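Long-range contact in aldose 1-epimerase (Caenorhabditis elegans, PDB 1LUR), which probably interconverts the alpha and beta anomers of aldose sugars such as galactose, as an aldose 1-epimerase: residues H157-D162 / D325-E330. Sequence-based numbering, arbitrary orientation.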
ATOM      1  N   HIS A 157      -2.511   2.363 -11.137  1.00 26.07           N
ATOM      2  CA  HIS A 157      -2.747   0.931 -11.149  1.00 25.02           C
ATOM      3  C   HIS A 157      -3.715   0.679 -12.301  1.00 24.48           C
ATOM      4  O   HIS A 157      -4.825   1.190 -12.299  1.00 24.95           O
ATOM      5  CB  HIS A 157      -3.370   0.495  -9.816  1.00 25.10           C
ATOM      6  CG  HIS A 157      -2.397   0.451  -8.679  1.00 24.81           C
ATOM      7  ND1 HIS A 157      -2.794   0.305  -7.366  1.00 23.21           N
ATOM      8  CD2 HIS A 157      -1.044   0.493  -8.661  1.00 23.56           C
ATOM      9  CE1 HIS A 157      -1.726   0.257  -6.589  1.00 23.89           C
ATOM     10  NE2 HIS A 157      -0.652   0.368  -7.350  1.00 26.51           N
ATOM     11  N   HIS A 158      -3.280  -0.091 -13.292  1.00 24.55           N
ATOM     12  CA  HIS A 158      -4.115  -0.395 -14.443  1.00 26.40           C
ATOM     13  C   HIS A 158      -4.110  -1.892 -14.729  1.00 25.83           C
ATOM     14  O   HIS A 158      -3.143  -2.579 -14.416  1.00 25.84           O
ATOM     15  CB  HIS A 158      -3.593   0.351 -15.678  1.00 29.00           C
ATOM     16  CG  HIS A 158      -4.311  -0.005 -16.943  1.00 31.81           C
ATOM     17  ND1 HIS A 158      -5.573   0.466 -17.245  1.00 32.95           N
ATOM     18  CD2 HIS A 158      -3.951  -0.805 -17.976  1.00 31.60           C
ATOM     19  CE1 HIS A 158      -5.957  -0.028 -18.408  1.00 33.18           C
ATOM     20  NE2 HIS A 158      -4.991  -0.802 -18.873  1.00 34.79           N
ATOM     21  N   ALA A 159      -5.185  -2.390 -15.331  1.00 26.64           N
ATOM     22  CA  ALA A 159      -5.264  -3.810 -15.649  1.00 26.34           C
ATOM     23  C   ALA A 159      -6.437  -4.177 -16.542  1.00 27.54           C
ATOM     24  O   ALA A 159      -7.439  -3.467 -16.606  1.00 27.58           O
ATOM     25  CB  ALA A 159      -5.326  -4.640 -14.359  1.00 26.89           C
ATOM     26  N   THR A 160      -6.283  -5.305 -17.230  1.00 27.86           N
ATOM     27  CA  THR A 160      -7.293  -5.843 -18.131  1.00 27.85           C
ATOM     28  C   THR A 160      -7.232  -7.358 -17.958  1.00 28.65           C
ATOM     29  O   THR A 160      -6.298  -7.880 -17.336  1.00 25.38           O
ATOM     30  CB  THR A 160      -7.005  -5.484 -19.602  1.00 29.28           C
ATOM     31  OG1 THR A 160      -5.691  -5.925 -19.956  1.00 29.67           O
ATOM     32  CG2 THR A 160      -7.100  -3.985 -19.809  1.00 30.20           C
ATOM     33  N   CYS A 161      -8.219  -8.069 -18.491  1.00 29.91           N
ATOM     34  CA  CYS A 161      -8.236  -9.525 -18.373  1.00 30.40           C
ATOM     35  C   CYS A 161      -8.915 -10.190 -19.567  1.00 31.98           C
ATOM     36  O   CYS A 161      -9.645  -9.548 -20.327  1.00 30.73           O
ATOM     37  CB  CYS A 161      -8.977  -9.950 -17.105  1.00 28.81           C
ATOM     38  SG  CYS A 161     -10.762  -9.647 -17.195  1.00 30.90           S
ATOM     39  N   ASP A 162      -8.664 -11.484 -19.714  1.00 32.07           N
ATOM     40  CA  ASP A 162      -9.239 -12.273 -20.796  1.00 33.31           C
ATOM     41  C   ASP A 162     -10.288 -13.168 -20.161  1.00 33.90           C
ATOM     42  O   ASP A 162     -11.234 -13.602 -20.812  1.00 34.33           O
ATOM     43  CB  ASP A 162      -8.168 -13.139 -21.461  1.00 33.55           C
ATOM     44  CG  ASP A 162      -7.147 -12.321 -22.220  1.00 34.20           C
ATOM     45  OD1 ASP A 162      -7.558 -11.521 -23.079  1.00 34.65           O
ATOM     46  OD2 ASP A 162      -5.935 -12.482 -21.966  1.00 35.40           O
ATOM     47  N   ASP A 325     -13.392  -4.649 -19.581  1.00 37.62           N
ATOM     48  CA  ASP A 325     -13.310  -3.535 -18.642  1.00 36.34           C
ATOM     49  C   ASP A 325     -11.865  -3.179 -18.333  1.00 34.86           C
ATOM     50  O   ASP A 325     -10.940  -3.933 -18.647  1.00 33.27           O
ATOM     51  CB  ASP A 325     -14.044  -3.851 -17.337  1.00 37.31           C
ATOM     52  CG  ASP A 325     -15.539  -4.021 -17.533  1.00 39.26           C
ATOM     53  OD1 ASP A 325     -16.096  -3.429 -18.486  1.00 41.52           O
ATOM     54  OD2 ASP A 325     -16.164  -4.734 -16.723  1.00 39.23           O
ATOM     55  N   HIS A 326     -11.678  -2.018 -17.718  1.00 34.77           N
ATOM     56  CA  HIS A 326     -10.349  -1.561 -17.365  1.00 34.01           C
ATOM     57  C   HIS A 326     -10.245  -1.207 -15.895  1.00 33.45           C
ATOM     58  O   HIS A 326     -11.003  -0.378 -15.392  1.00 33.13           O
ATOM     59  CB  HIS A 326      -9.955  -0.330 -18.196  1.00 36.27           C
ATOM     60  CG  HIS A 326      -9.733  -0.619 -19.647  1.00 37.38           C
ATOM     61  ND1 HIS A 326     -10.761  -0.934 -20.510  1.00 39.22           N
ATOM     62  CD2 HIS A 326      -8.600  -0.649 -20.386  1.00 36.65           C
ATOM     63  CE1 HIS A 326     -10.269  -1.146 -21.718  1.00 37.71           C
ATOM     64  NE2 HIS A 326      -8.960  -0.979 -21.671  1.00 37.63           N
ATOM     65  N   TYR A 327      -9.312  -1.851 -15.200  1.00 30.17           N
ATOM     66  CA  TYR A 327      -9.113  -1.574 -13.788  1.00 27.65           C
ATOM     67  C   TYR A 327      -8.286  -0.299 -13.879  1.00 26.75           C
ATOM     68  O   TYR A 327      -7.279  -0.263 -14.593  1.00 23.97           O
ATOM     69  CB  TYR A 327      -8.292  -2.681 -13.134  1.00 25.57           C
ATOM     70  CG  TYR A 327      -8.007  -2.464 -11.666  1.00 21.96           C
ATOM     71  CD1 TYR A 327      -8.758  -3.112 -10.681  1.00 20.73           C
ATOM     72  CD2 TYR A 327      -6.958  -1.645 -11.263  1.00 21.04           C
ATOM     73  CE1 TYR A 327      -8.458  -2.953  -9.328  1.00 19.35           C
ATOM     74  CE2 TYR A 327      -6.645  -1.473  -9.923  1.00 22.60           C
ATOM     75  CZ  TYR A 327      -7.395  -2.133  -8.957  1.00 21.52           C
ATOM     76  OH  TYR A 327      -7.047  -1.996  -7.638  1.00 22.06           O
ATOM     77  N   CYS A 328      -8.698   0.745 -13.171  1.00 25.81           N
ATOM     78  CA  CYS A 328      -7.956   1.997 -13.225  1.00 28.44           C
ATOM     79  C   CYS A 328      -8.084   2.763 -11.918  1.00 26.26           C
ATOM     80  O   CYS A 328      -9.146   3.285 -11.605  1.00 26.19           O
ATOM     81  CB  CYS A 328      -8.483   2.850 -14.389  1.00 31.32           C
ATOM     82  SG  CYS A 328      -7.427   4.254 -14.837  1.00 43.21           S
ATOM     83  N   GLN A 329      -7.000   2.809 -11.152  1.00 26.51           N
ATOM     84  CA  GLN A 329      -6.986   3.517  -9.871  1.00 25.61           C
ATOM     85  C   GLN A 329      -5.675   4.281  -9.771  1.00 27.12           C
ATOM     86  O   GLN A 329      -4.715   3.969 -10.475  1.00 27.97           O
ATOM     87  CB  GLN A 329      -7.059   2.533  -8.697  1.00 25.50           C
ATOM     88  CG  GLN A 329      -8.272   1.605  -8.675  1.00 25.53           C
ATOM     89  CD  GLN A 329      -9.589   2.334  -8.451  1.00 28.19           C
ATOM     90  OE1 GLN A 329      -9.663   3.288  -7.676  1.00 27.90           O
ATOM     91  NE2 GLN A 329     -10.644   1.861  -9.108  1.00 27.65           N
ATOM     92  N   GLU A 330      -5.632   5.281  -8.899  1.00 29.22           N
ATOM     93  CA  GLU A 330      -4.420   6.064  -8.729  1.00 28.80           C
ATOM     94  C   GLU A 330      -4.270   6.548  -7.295  1.00 28.18           C
ATOM     95  O   GLU A 330      -5.248   6.657  -6.546  1.00 26.64           O
ATOM     96  CB  GLU A 330      -4.396   7.272  -9.682  1.00 33.85           C
ATOM     97  CG  GLU A 330      -5.325   8.407  -9.299  1.00 37.59           C
ATOM     98  CD  GLU A 330      -4.994   9.714 -10.017  1.00 41.57           C
ATOM     99  OE1 GLU A 330      -5.687  10.717  -9.755  1.00 42.48           O
ATOM    100  OE2 GLU A 330      -4.046   9.743 -10.834  1.00 42.33           O
TER
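With CG anti to the backbone N (chi1 174°), the His158 ring reaches diagonally across to the His326 ring of the neighbouring segment, whose own CG lies anti to its carbonyl carbon. The two imidazoles touch at their edges without stacking, His158 CE1 to His326 CD2 at 3.4 Å, their planes 35° apart. Thr160 CG2 lies alongside the same His326 CD2 at 3.7 Å. Replacing His158 by an alanine would probably remove the ring at the His326 edge and leave His326 freer to turn. On the other face of the sheet, Ala159 CB packs against Tyr327 CB at 3.8 Å, and the tyrosine ring sets its edge, at CE2, against His157 CB. Between these two faces, strands 152-160 and 327-337 run antiparallel as adjacent members of one sandwich sheet. His157 and Gln329 exchange two nearly straight backbone bonds; Ala159 and Tyr327 exchange two more, that from Ala159 N to Tyr327 O being longer (3.1 Å) and bent (139°). The chemistry is thus divided: backbone bonds fix the register, Tyr273 OH holds His157 ND1 and Tyr327 OH, the latter also bonded to Leu169 N, and the histidine pair, if protonated together, would probably feel mutual repulsion.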